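Local coordinates for protein Sodium/sialic acid symporter SiaT (Proteus mirabilis, PDB 5NV9) that couples uptake of the sialic acid N-acetylneuraminic acid to the inward sodium gradient, carrying two sodium ions with each sugar across the inner membrane, at residues Met21-Gln32 against Met172-Thr181; Thr77-Ile88 against Ile236-Asn247. All blocks are in the same frame, centred on the assembly; numbering follows the deposited sequence.

Contact 1 (Met21-Gln32 against Met172-Thr181); sequences MLLVGVYFSKRQ and MGGIEGVIWT
F28 and M172 are the reciprocal knobs of this crossing: F28 drops among G173, E176, G177 and W180, and selenomethionine M172 among L22, G25, V26 and S29. Glycine suits G25 and G173, whose CA atoms come to 4.3 Å and let the helix axes pass 7.1 Å apart at 121°. The F28 ring lies nearly parallel to the five-membered ring of W180 but slid aside, with little overlap. M172 runs alongside V26, its chain bent at chi3 (-54°), which brings CE tightly to V26 CG2 (3.4 Å).

At the cytoplasmic end R31 bends at chi3 (65°), which lays one guanidinium face over F28 CE1 and puts NH1 2.9 Å from OE2 of E176, above the carboxylate plane. OE1 of E176 makes a second salt bridge with R44, so the buried acid is probably kept ionised. Q32 gives NE2 to F28 O (2.7 Å) and to a water, which also accepts from E176 N, a backbone amide left without its helical bond at the kink.

Farther along, V24 CG1 meets T181 CG2 at 3.7 Å. T181 precedes D182, so the N-terminal helix of this LeuT-fold symporter packs on the helix that supplies a ligand to the Na3 sodium site.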
loop_
_atom_site.group_PDB
_atom_site.type_symbol
_atom_site.label_atom_id
_atom_site.label_comp_id
_atom_site.label_asym_id
_atom_site.label_seq_id
_atom_site.Cartn_x
_atom_site.Cartn_y
_atom_site.Cartn_z
HETATM N N MSE A 21 -9.763 14.560 -10.916
HETATM C CA MSE A 21 -8.658 13.565 -11.038
HETATM C C MSE A 21 -8.294 13.405 -12.487
HETATM O O MSE A 21 -7.125 13.474 -12.835
HETATM C CB MSE A 21 -9.037 12.206 -10.464
HETATM C CG MSE A 21 -9.214 12.100 -8.950
HETATM SE SE MSE A 21 -7.921 13.089 -7.845
HETATM C CE MSE A 21 -8.698 14.896 -7.755
ATOM N N LEU A 22 -9.272 13.224 -13.375
ATOM C CA LEU A 22 -8.994 13.208 -14.818
ATOM C C LEU A 22 -8.349 14.479 -15.352
ATOM O O LEU A 22 -7.473 14.445 -16.227
ATOM C CB LEU A 22 -10.287 12.907 -15.613
ATOM C CG LEU A 22 -10.849 11.474 -15.459
ATOM C CD1 LEU A 22 -12.367 11.395 -15.747
ATOM C CD2 LEU A 22 -10.052 10.509 -16.304
ATOM N N LEU A 23 -8.742 15.632 -14.822
ATOM C CA LEU A 23 -8.173 16.886 -15.328
ATOM C C LEU A 23 -6.692 17.047 -14.940
ATOM O O LEU A 23 -5.873 17.510 -15.752
ATOM C CB LEU A 23 -9.013 18.059 -14.865
ATOM C CG LEU A 23 -10.393 18.248 -15.551
ATOM C CD1 LEU A 23 -11.226 19.136 -14.661
ATOM C CD2 LEU A 23 -10.214 18.908 -16.907
ATOM N N VAL A 24 -6.344 16.696 -13.703
ATOM C CA VAL A 24 -4.924 16.592 -13.317
ATOM C C VAL A 24 -4.120 15.683 -14.297
ATOM O O VAL A 24 -3.068 16.075 -14.814
ATOM C CB VAL A 24 -4.750 16.079 -11.868
ATOM C CG1 VAL A 24 -3.280 15.910 -11.562
ATOM C CG2 VAL A 24 -5.365 17.070 -10.901
ATOM N N GLY A 25 -4.641 14.495 -14.586
ATOM C CA GLY A 25 -4.034 13.597 -15.607
ATOM C C GLY A 25 -3.790 14.224 -16.985
ATOM O O GLY A 25 -2.714 14.059 -17.603
ATOM N N VAL A 26 -4.801 14.899 -17.502
ATOM C CA VAL A 26 -4.690 15.615 -18.794
ATOM C C VAL A 26 -3.589 16.677 -18.725
ATOM O O VAL A 26 -2.804 16.792 -19.631
ATOM C CB VAL A 26 -6.028 16.292 -19.185
ATOM C CG1 VAL A 26 -5.858 17.172 -20.440
ATOM C CG2 VAL A 26 -7.109 15.243 -19.405
ATOM N N TYR A 27 -3.540 17.447 -17.644
ATOM C CA TYR A 27 -2.544 18.491 -17.441
ATOM C C TYR A 27 -1.089 17.919 -17.502
ATOM O O TYR A 27 -0.194 18.437 -18.180
ATOM C CB TYR A 27 -2.875 19.238 -16.108
ATOM C CG TYR A 27 -1.885 20.311 -15.730
ATOM C CD1 TYR A 27 -2.119 21.667 -16.013
ATOM C CD2 TYR A 27 -0.683 19.973 -15.140
ATOM C CE1 TYR A 27 -1.168 22.638 -15.689
ATOM C CE2 TYR A 27 0.255 20.922 -14.811
ATOM C CZ TYR A 27 0.017 22.243 -15.074
ATOM O OH TYR A 27 1.008 23.124 -14.729
ATOM N N PHE A 28 -0.848 16.821 -16.802
ATOM C CA PHE A 28 0.493 16.239 -16.793
ATOM C C PHE A 28 0.855 15.361 -18.000
ATOM O O PHE A 28 2.021 14.911 -18.112
ATOM C CB PHE A 28 0.687 15.492 -15.439
ATOM C CG PHE A 28 0.899 16.432 -14.318
ATOM C CD1 PHE A 28 2.137 17.095 -14.219
ATOM C CD2 PHE A 28 -0.156 16.788 -13.454
ATOM C CE1 PHE A 28 2.340 18.024 -13.229
ATOM C CE2 PHE A 28 0.047 17.679 -12.424
ATOM C CZ PHE A 28 1.296 18.330 -12.343
ATOM N N SER A 29 -0.105 15.107 -18.901
ATOM C CA SER A 29 0.160 14.242 -20.065
ATOM C C SER A 29 1.072 14.936 -21.084
ATOM O O SER A 29 1.821 14.276 -21.791
ATOM C CB SER A 29 -1.127 13.805 -20.732
ATOM O OG SER A 29 -1.800 14.974 -21.182
ATOM N N LYS A 30 1.061 16.259 -21.076
ATOM C CA LYS A 30 1.802 17.076 -22.025
ATOM C C LYS A 30 3.299 16.909 -21.903
ATOM O O LYS A 30 4.011 16.952 -22.899
ATOM C CB LYS A 30 1.440 18.559 -21.841
ATOM C CG LYS A 30 -0.082 18.808 -21.787
ATOM C CD LYS A 30 -0.427 20.251 -21.436
ATOM C CE LYS A 30 -1.884 20.387 -21.041
ATOM N NZ LYS A 30 -2.795 19.662 -21.974
ATOM N N ARG A 31 3.786 16.714 -20.685
ATOM C CA ARG A 31 5.215 16.562 -20.466
ATOM C C ARG A 31 5.756 15.109 -20.543
ATOM O O ARG A 31 6.902 14.864 -20.168
ATOM C CB ARG A 31 5.583 17.183 -19.122
ATOM C CG ARG A 31 5.129 16.391 -17.914
ATOM C CD ARG A 31 5.392 17.181 -16.645
ATOM N NE ARG A 31 4.587 18.395 -16.589
ATOM C CZ ARG A 31 4.606 19.249 -15.576
ATOM N NH1 ARG A 31 5.380 19.047 -14.520
ATOM N NH2 ARG A 31 3.838 20.318 -15.629
ATOM N N GLN A 32 4.954 14.153 -21.014
ATOM C CA GLN A 32 5.421 12.751 -21.061
ATOM C C GLN A 32 6.135 12.461 -22.345
ATOM O O GLN A 32 5.574 11.901 -23.250
ATOM C CB GLN A 32 4.256 11.762 -20.920
ATOM C CG GLN A 32 3.417 11.947 -19.662
ATOM C CD GLN A 32 4.226 12.041 -18.396
ATOM O OE1 GLN A 32 5.204 11.291 -18.191
ATOM N NE2 GLN A 32 3.814 12.942 -17.511
HETATM N N MSE A 172 -2.415 8.593 -18.820
HETATM C CA MSE A 172 -2.140 9.894 -19.439
HETATM C C MSE A 172 -1.104 10.626 -18.694
HETATM O O MSE A 172 -0.281 11.305 -19.278
HETATM C CB MSE A 172 -3.421 10.781 -19.314
HETATM C CG MSE A 172 -4.548 10.204 -20.186
HETATM SE SE MSE A 172 -6.002 11.516 -20.539
HETATM C CE MSE A 172 -6.451 12.026 -18.660
ATOM N N GLY A 173 -1.161 10.533 -17.373
ATOM C CA GLY A 173 -0.425 11.457 -16.503
ATOM C C GLY A 173 0.980 11.167 -16.058
ATOM O O GLY A 173 1.697 12.091 -15.580
ATOM N N GLY A 174 1.391 9.896 -16.176
ATOM C CA GLY A 174 2.737 9.503 -15.795
ATOM C C GLY A 174 2.845 9.553 -14.281
ATOM O O GLY A 174 1.843 9.663 -13.618
ATOM N N ILE A 175 4.056 9.398 -13.751
ATOM C CA ILE A 175 4.272 9.381 -12.321
ATOM C C ILE A 175 3.965 10.748 -11.723
ATOM O O ILE A 175 3.545 10.820 -10.549
ATOM C CB ILE A 175 5.689 8.975 -11.966
ATOM C CG1 ILE A 175 5.806 8.796 -10.444
ATOM C CG2 ILE A 175 6.738 9.987 -12.526
ATOM C CD1 ILE A 175 4.826 7.850 -9.785
ATOM N N GLU A 176 4.134 11.836 -12.510
ATOM C CA GLU A 176 3.761 13.175 -11.986
ATOM C C GLU A 176 2.252 13.359 -11.765
ATOM O O GLU A 176 1.812 13.845 -10.727
ATOM C CB GLU A 176 4.326 14.296 -12.832
ATOM C CG GLU A 176 5.800 14.528 -12.543
ATOM C CD GLU A 176 6.441 15.409 -13.600
ATOM O OE1 GLU A 176 6.757 14.861 -14.662
ATOM O OE2 GLU A 176 6.580 16.631 -13.357
ATOM N N GLY A 177 1.471 12.928 -12.736
ATOM C CA GLY A 177 0.063 12.910 -12.540
ATOM C C GLY A 177 -0.445 11.975 -11.466
ATOM O O GLY A 177 -1.449 12.260 -10.825
ATOM N N VAL A 178 0.276 10.872 -11.252
ATOM C CA VAL A 178 -0.049 9.939 -10.219
ATOM C C VAL A 178 0.274 10.571 -8.852
ATOM O O VAL A 178 -0.476 10.432 -7.880
ATOM C CB VAL A 178 0.766 8.641 -10.387
ATOM C CG1 VAL A 178 0.610 7.815 -9.168
ATOM C CG2 VAL A 178 0.248 7.840 -11.565
ATOM N N ILE A 179 1.393 11.280 -8.789
ATOM C CA ILE A 179 1.800 11.892 -7.534
ATOM C C ILE A 179 0.872 13.081 -7.184
ATOM O O ILE A 179 0.368 13.210 -6.063
ATOM C CB ILE A 179 3.236 12.318 -7.631
ATOM C CG1 ILE A 179 4.131 11.082 -7.472
ATOM C CG2 ILE A 179 3.565 13.400 -6.591
ATOM C CD1 ILE A 179 5.594 11.367 -7.801
ATOM N N TRP A 180 0.595 13.923 -8.147
ATOM C CA TRP A 180 -0.266 15.091 -7.835
ATOM C C TRP A 180 -1.744 14.751 -7.556
ATOM O O TRP A 180 -2.304 15.327 -6.615
ATOM C CB TRP A 180 -0.088 16.149 -8.869
ATOM C CG TRP A 180 1.248 16.837 -8.791
ATOM C CD1 TRP A 180 2.219 16.782 -9.734
ATOM C CD2 TRP A 180 1.765 17.680 -7.741
ATOM N NE1 TRP A 180 3.298 17.509 -9.350
ATOM C CE2 TRP A 180 3.056 18.077 -8.138
ATOM C CE3 TRP A 180 1.263 18.152 -6.534
ATOM C CZ2 TRP A 180 3.853 18.900 -7.370
ATOM C CZ3 TRP A 180 2.046 18.974 -5.784
ATOM C CH2 TRP A 180 3.304 19.362 -6.203
ATOM N N THR A 181 -2.333 13.781 -8.261
ATOM C CA THR A 181 -3.556 13.142 -7.783
ATOM C C THR A 181 -3.497 12.519 -6.363
ATOM O O THR A 181 -4.469 12.648 -5.589
ATOM C CB THR A 181 -4.133 12.084 -8.767
ATOM O OG1 THR A 181 -3.171 11.075 -9.013
ATOM C CG2 THR A 181 -4.558 12.735 -10.095
HETATM O O HOH W 1 5.604 12.298 -15.055
#

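Contact 2 (Thr77-Ile88 against Ile236-Asn247); sequences TFIIGQYLAIAI and IPVLMIGFLFAN. With SLB (N-acetyl-beta-neuraminic acid), chain D.
The F243 ring, G81 and the acetamide methyl C11 of N-acetyl-beta-neuraminic acid meet in one place: C11 lies over one face of the ring, 3.5 Å above the plane and offset toward the rim, while G81 CA approaches obliquely. The ring's edge is directed at the face of F78 in an offset edge-to-face pair, the planes 76° apart, with F243 CZ 3.7 Å from F78 CD2. F459 also meets F243 edge-to-face, and K70 makes a cation-pi contact with F78. F243 itself belongs to the sialic acid pocket of this LeuT-fold transporter; F78 and F459 pack against it. Glycine suits position 81 because, lacking a side chain, it leaves room for both the phenyl ring and C11.

One residue on, Q82 turns away from the 236-247 helix and grips the glycerol tail through both ends of its amide: OE1 accepts from O9 in a very short bond (2.5 Å), and NE2 donates to O7 almost straight.

Beside the pocket the helices, crossing at 42°, pack by apolar side chains. L84 is a knob among M240, F243, L244 and N247. A chi1 of -66° sets CG2 of I80 anti to the backbone N and closely against M240 CG (3.4 Å). L239 CD2 touches both T77 OG1 and F78 CD1, each at 3.7 Å, and the hydroxyl of T77 bonds to D75. A methyl suits A85, since its CB packs flush against the amide carbon of N247. From there N247 ND2 donates to G81 O at 2.9 Å, lying in the carbonyl plane.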
loop_
_atom_site.group_PDB
_atom_site.type_symbol
_atom_site.label_atom_id
_atom_site.label_comp_id
_atom_site.label_asym_id
_atom_site.label_seq_id
_atom_site.Cartn_x
_atom_site.Cartn_y
_atom_site.Cartn_z
ATOM N N THR A 77 -4.386 -2.288 19.387
ATOM C CA THR A 77 -3.001 -2.799 19.379
ATOM C C THR A 77 -2.253 -2.685 18.037
ATOM O O THR A 77 -1.071 -2.468 18.036
ATOM C CB THR A 77 -2.887 -4.230 19.902
ATOM O OG1 THR A 77 -3.785 -5.080 19.216
ATOM C CG2 THR A 77 -3.161 -4.260 21.366
ATOM N N PHE A 78 -2.945 -2.858 16.916
ATOM C CA PHE A 78 -2.351 -2.732 15.606
ATOM C C PHE A 78 -1.696 -1.390 15.281
ATOM O O PHE A 78 -0.836 -1.319 14.425
ATOM C CB PHE A 78 -3.382 -3.015 14.531
ATOM C CG PHE A 78 -3.547 -4.480 14.198
ATOM C CD1 PHE A 78 -3.686 -5.459 15.210
ATOM C CD2 PHE A 78 -3.702 -4.871 12.873
ATOM C CE1 PHE A 78 -3.892 -6.796 14.892
ATOM C CE2 PHE A 78 -3.882 -6.228 12.543
ATOM C CZ PHE A 78 -3.994 -7.182 13.555
ATOM N N ILE A 79 -2.095 -0.324 15.978
ATOM C CA ILE A 79 -1.533 0.992 15.762
ATOM C C ILE A 79 -0.014 0.970 16.057
ATOM O O ILE A 79 0.725 1.798 15.526
ATOM C CB ILE A 79 -2.292 2.132 16.535
ATOM C CG1 ILE A 79 -2.155 3.467 15.785
ATOM C CG2 ILE A 79 -1.816 2.238 18.001
ATOM C CD1 ILE A 79 -2.760 4.657 16.488
ATOM N N ILE A 80 0.471 0.031 16.843
ATOM C CA ILE A 80 1.924 -0.102 17.021
ATOM C C ILE A 80 2.574 -0.219 15.622
ATOM O O ILE A 80 3.628 0.369 15.362
ATOM C CB ILE A 80 2.278 -1.240 18.006
ATOM C CG1 ILE A 80 1.779 -0.896 19.420
ATOM C CG2 ILE A 80 3.783 -1.431 18.140
ATOM C CD1 ILE A 80 1.559 -2.118 20.285
ATOM N N GLY A 81 1.886 -0.876 14.688
ATOM C CA GLY A 81 2.329 -0.935 13.296
ATOM C C GLY A 81 2.723 0.360 12.638
ATOM O O GLY A 81 3.719 0.411 11.918
ATOM N N GLN A 82 1.926 1.413 12.858
ATOM C CA GLN A 82 2.167 2.741 12.297
ATOM C C GLN A 82 3.439 3.392 12.804
ATOM O O GLN A 82 4.208 4.018 12.041
ATOM C CB GLN A 82 0.979 3.687 12.635
ATOM C CG GLN A 82 -0.364 3.088 12.308
ATOM C CD GLN A 82 -0.597 2.998 10.809
ATOM O OE1 GLN A 82 -0.016 3.747 10.030
ATOM N NE2 GLN A 82 -1.530 2.177 10.419
ATOM N N TYR A 83 3.655 3.265 14.103
ATOM C CA TYR A 83 4.829 3.851 14.727
ATOM C C TYR A 83 6.112 3.096 14.388
ATOM O O TYR A 83 7.180 3.696 14.304
ATOM C CB TYR A 83 4.569 4.085 16.244
ATOM C CG TYR A 83 3.445 5.104 16.364
ATOM C CD1 TYR A 83 3.665 6.440 16.111
ATOM C CD2 TYR A 83 2.137 4.713 16.601
ATOM C CE1 TYR A 83 2.630 7.367 16.122
ATOM C CE2 TYR A 83 1.094 5.637 16.618
ATOM C CZ TYR A 83 1.352 6.960 16.368
ATOM O OH TYR A 83 0.336 7.883 16.429
ATOM N N LEU A 84 6.012 1.807 14.113
ATOM C CA LEU A 84 7.195 1.059 13.648
ATOM C C LEU A 84 7.561 1.478 12.225
ATOM O O LEU A 84 8.663 1.335 11.841
ATOM C CB LEU A 84 6.959 -0.445 13.656
ATOM C CG LEU A 84 6.799 -1.022 15.062
ATOM C CD1 LEU A 84 6.397 -2.509 15.036
ATOM C CD2 LEU A 84 8.059 -0.805 15.874
ATOM N N ALA A 85 6.599 1.974 11.471
ATOM C CA ALA A 85 6.767 2.371 10.061
ATOM C C ALA A 85 7.489 3.696 10.038
ATOM O O ALA A 85 8.207 3.995 9.081
ATOM C CB ALA A 85 5.427 2.496 9.369
ATOM N N ILE A 86 7.287 4.498 11.078
ATOM C CA ILE A 86 8.033 5.738 11.208
ATOM C C ILE A 86 9.430 5.433 11.751
ATOM O O ILE A 86 10.406 5.950 11.234
ATOM C CB ILE A 86 7.317 6.718 12.131
ATOM C CG1 ILE A 86 5.951 7.051 11.557
ATOM C CG2 ILE A 86 8.163 7.967 12.410
ATOM C CD1 ILE A 86 5.108 7.855 12.525
ATOM N N ALA A 87 9.518 4.602 12.790
ATOM C CA ALA A 87 10.803 4.277 13.390
ATOM C C ALA A 87 11.856 3.713 12.446
ATOM O O ALA A 87 13.033 3.913 12.658
ATOM C CB ALA A 87 10.598 3.298 14.529
ATOM N N ILE A 88 11.473 2.973 11.417
ATOM C CA ILE A 88 12.474 2.481 10.463
ATOM C C ILE A 88 12.939 3.516 9.434
ATOM O O ILE A 88 13.961 3.286 8.794
ATOM C CB ILE A 88 11.997 1.234 9.671
ATOM C CG1 ILE A 88 10.757 1.532 8.865
ATOM C CG2 ILE A 88 11.745 0.050 10.624
ATOM C CD1 ILE A 88 10.595 0.659 7.649
ATOM N N ILE A 236 0.435 -8.579 20.896
ATOM C CA ILE A 236 1.271 -7.415 20.753
ATOM C C ILE A 236 2.702 -7.732 20.263
ATOM O O ILE A 236 3.212 -7.073 19.369
ATOM C CB ILE A 236 1.272 -6.569 22.052
ATOM C CG1 ILE A 236 -0.078 -5.820 22.223
ATOM C CG2 ILE A 236 2.428 -5.585 22.002
ATOM C CD1 ILE A 236 -0.424 -5.449 23.671
ATOM N N PRO A 237 3.374 -8.716 20.881
ATOM C CA PRO A 237 4.680 -9.154 20.332
ATOM C C PRO A 237 4.631 -9.671 18.884
ATOM O O PRO A 237 5.485 -9.294 18.068
ATOM C CB PRO A 237 5.084 -10.298 21.275
ATOM C CG PRO A 237 4.358 -10.004 22.546
ATOM C CD PRO A 237 3.051 -9.390 22.154
ATOM N N VAL A 238 3.627 -10.484 18.549
ATOM C CA VAL A 238 3.475 -11.013 17.151
ATOM C C VAL A 238 3.281 -9.928 16.080
ATOM O O VAL A 238 3.976 -9.873 15.055
ATOM C CB VAL A 238 2.344 -12.052 17.110
ATOM C CG1 VAL A 238 2.136 -12.569 15.689
ATOM C CG2 VAL A 238 2.701 -13.187 18.070
ATOM N N LEU A 239 2.344 -9.015 16.335
ATOM C CA LEU A 239 2.129 -7.916 15.427
ATOM C C LEU A 239 3.311 -6.900 15.395
ATOM O O LEU A 239 3.567 -6.323 14.358
ATOM C CB LEU A 239 0.776 -7.236 15.674
ATOM C CG LEU A 239 0.621 -6.501 16.981
ATOM C CD1 LEU A 239 1.260 -5.140 16.837
ATOM C CD2 LEU A 239 -0.846 -6.332 17.387
HETATM N N MSE A 240 4.058 -6.730 16.482
HETATM C CA MSE A 240 5.262 -5.913 16.456
HETATM C C MSE A 240 6.329 -6.492 15.542
HETATM O O MSE A 240 6.839 -5.779 14.690
HETATM C CB MSE A 240 5.855 -5.697 17.838
HETATM C CG MSE A 240 5.039 -4.620 18.526
HETATM SE SE MSE A 240 5.612 -4.384 20.407
HETATM C CE MSE A 240 6.921 -2.979 19.925
ATOM N N ILE A 241 6.670 -7.777 15.686
ATOM C CA ILE A 241 7.631 -8.388 14.776
ATOM C C ILE A 241 7.065 -8.459 13.359
ATOM O O ILE A 241 7.758 -8.100 12.399
ATOM C CB ILE A 241 8.064 -9.806 15.185
ATOM C CG1 ILE A 241 8.394 -9.866 16.658
ATOM C CG2 ILE A 241 9.339 -10.191 14.430
ATOM C CD1 ILE A 241 8.211 -11.268 17.200
ATOM N N GLY A 242 5.790 -8.840 13.243
ATOM C CA GLY A 242 5.113 -8.887 11.944
ATOM C C GLY A 242 5.081 -7.530 11.228
ATOM O O GLY A 242 5.459 -7.424 10.040
ATOM N N PHE A 243 4.646 -6.467 11.922
ATOM C CA PHE A 243 4.633 -5.142 11.286
ATOM C C PHE A 243 6.028 -4.565 11.000
ATOM O O PHE A 243 6.204 -3.873 9.961
ATOM C CB PHE A 243 3.793 -4.114 12.048
ATOM C CG PHE A 243 2.321 -4.216 11.757
ATOM C CD1 PHE A 243 1.864 -4.287 10.470
ATOM C CD2 PHE A 243 1.406 -4.325 12.773
ATOM C CE1 PHE A 243 0.495 -4.409 10.175
ATOM C CE2 PHE A 243 0.049 -4.447 12.495
ATOM C CZ PHE A 243 -0.418 -4.490 11.192
ATOM N N LEU A 244 7.007 -4.843 11.877
ATOM C CA LEU A 244 8.362 -4.452 11.581
ATOM C C LEU A 244 8.769 -4.983 10.205
ATOM O O LEU A 244 9.211 -4.230 9.358
ATOM C CB LEU A 244 9.309 -4.923 12.641
ATOM C CG LEU A 244 10.784 -4.615 12.400
ATOM C CD1 LEU A 244 10.951 -3.126 12.341
ATOM C CD2 LEU A 244 11.541 -5.221 13.568
ATOM N N PHE A 245 8.590 -6.275 9.973
ATOM C CA PHE A 245 8.995 -6.833 8.708
ATOM C C PHE A 245 8.121 -6.378 7.539
ATOM O O PHE A 245 8.642 -6.207 6.440
ATOM C CB PHE A 245 9.184 -8.363 8.800
ATOM C CG PHE A 245 10.458 -8.727 9.497
ATOM C CD1 PHE A 245 10.564 -8.578 10.852
ATOM C CD2 PHE A 245 11.577 -9.135 8.774
ATOM C CE1 PHE A 245 11.759 -8.831 11.523
ATOM C CE2 PHE A 245 12.760 -9.405 9.416
ATOM C CZ PHE A 245 12.855 -9.269 10.803
ATOM N N ALA A 246 6.822 -6.157 7.760
ATOM C CA ALA A 246 5.961 -5.708 6.682
ATOM C C ALA A 246 6.342 -4.302 6.266
ATOM O O ALA A 246 6.230 -3.958 5.072
ATOM C CB ALA A 246 4.483 -5.755 7.077
ATOM N N ASN A 247 6.758 -3.512 7.260
ATOM C CA ASN A 247 7.128 -2.122 7.055
ATOM C C ASN A 247 8.482 -2.065 6.355
ATOM O O ASN A 247 8.655 -1.256 5.445
ATOM C CB ASN A 247 7.171 -1.296 8.382
ATOM C CG ASN A 247 5.770 -1.037 8.966
ATOM O OD1 ASN A 247 4.800 -0.973 8.232
ATOM N ND2 ASN A 247 5.666 -0.960 10.279
HETATM C C1 SLB D . -3.286 -0.308 3.252
HETATM C C2 SLB D . -2.041 -0.575 4.052
HETATM C C3 SLB D . -2.209 -1.874 4.805
HETATM C C4 SLB D . -1.070 -2.124 5.819
HETATM C C5 SLB D . -1.102 -0.929 6.772
HETATM C C6 SLB D . -0.926 0.382 5.976
HETATM C C7 SLB D . -0.963 1.659 6.825
HETATM C C8 SLB D . -0.807 2.895 5.979
HETATM C C9 SLB D . -0.676 4.152 6.839
HETATM C C10 SLB D . -0.307 -1.077 9.103
HETATM C C11 SLB D . 0.906 -0.838 9.964
HETATM N N5 SLB D . -0.045 -1.036 7.788
HETATM O O1A SLB D . -4.197 0.419 3.780
HETATM O O1B SLB D . -3.396 -0.866 2.095
HETATM O O2 SLB D . -0.868 -0.642 3.192
HETATM O O4 SLB D . -1.292 -3.365 6.574
HETATM O O6 SLB D . -1.959 0.506 5.002
HETATM O O7 SLB D . -2.219 1.786 7.500
HETATM O O8 SLB D . 0.333 2.768 5.138
HETATM O O9 SLB D . 0.536 4.149 7.634
HETATM O O10 SLB D . -1.446 -1.236 9.572
#

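Overall arrangement
From the N terminus, residues 21-32 come first, then 77-88, then 172-181 and finally 236-247, so the two contacts cross along the chain. Contact 1 closes a loop of 139 residues, mostly helical, and ties the end of helix 8-29 to helix 155-203. Before that loop ends, contact 2 opens its own, of 147 residues, joining helix 80-87 to helix 236-253. The two lie on opposite sides of the chain's centre, their centres about 34 Å apart and their nearest atoms about 18 Å. Contact 1 reaches the cytoplasmic side, near the Na3 sodium; contact 2 borders the sialic acid pocket and follows periplasmic connections, in a structure caught outward-open.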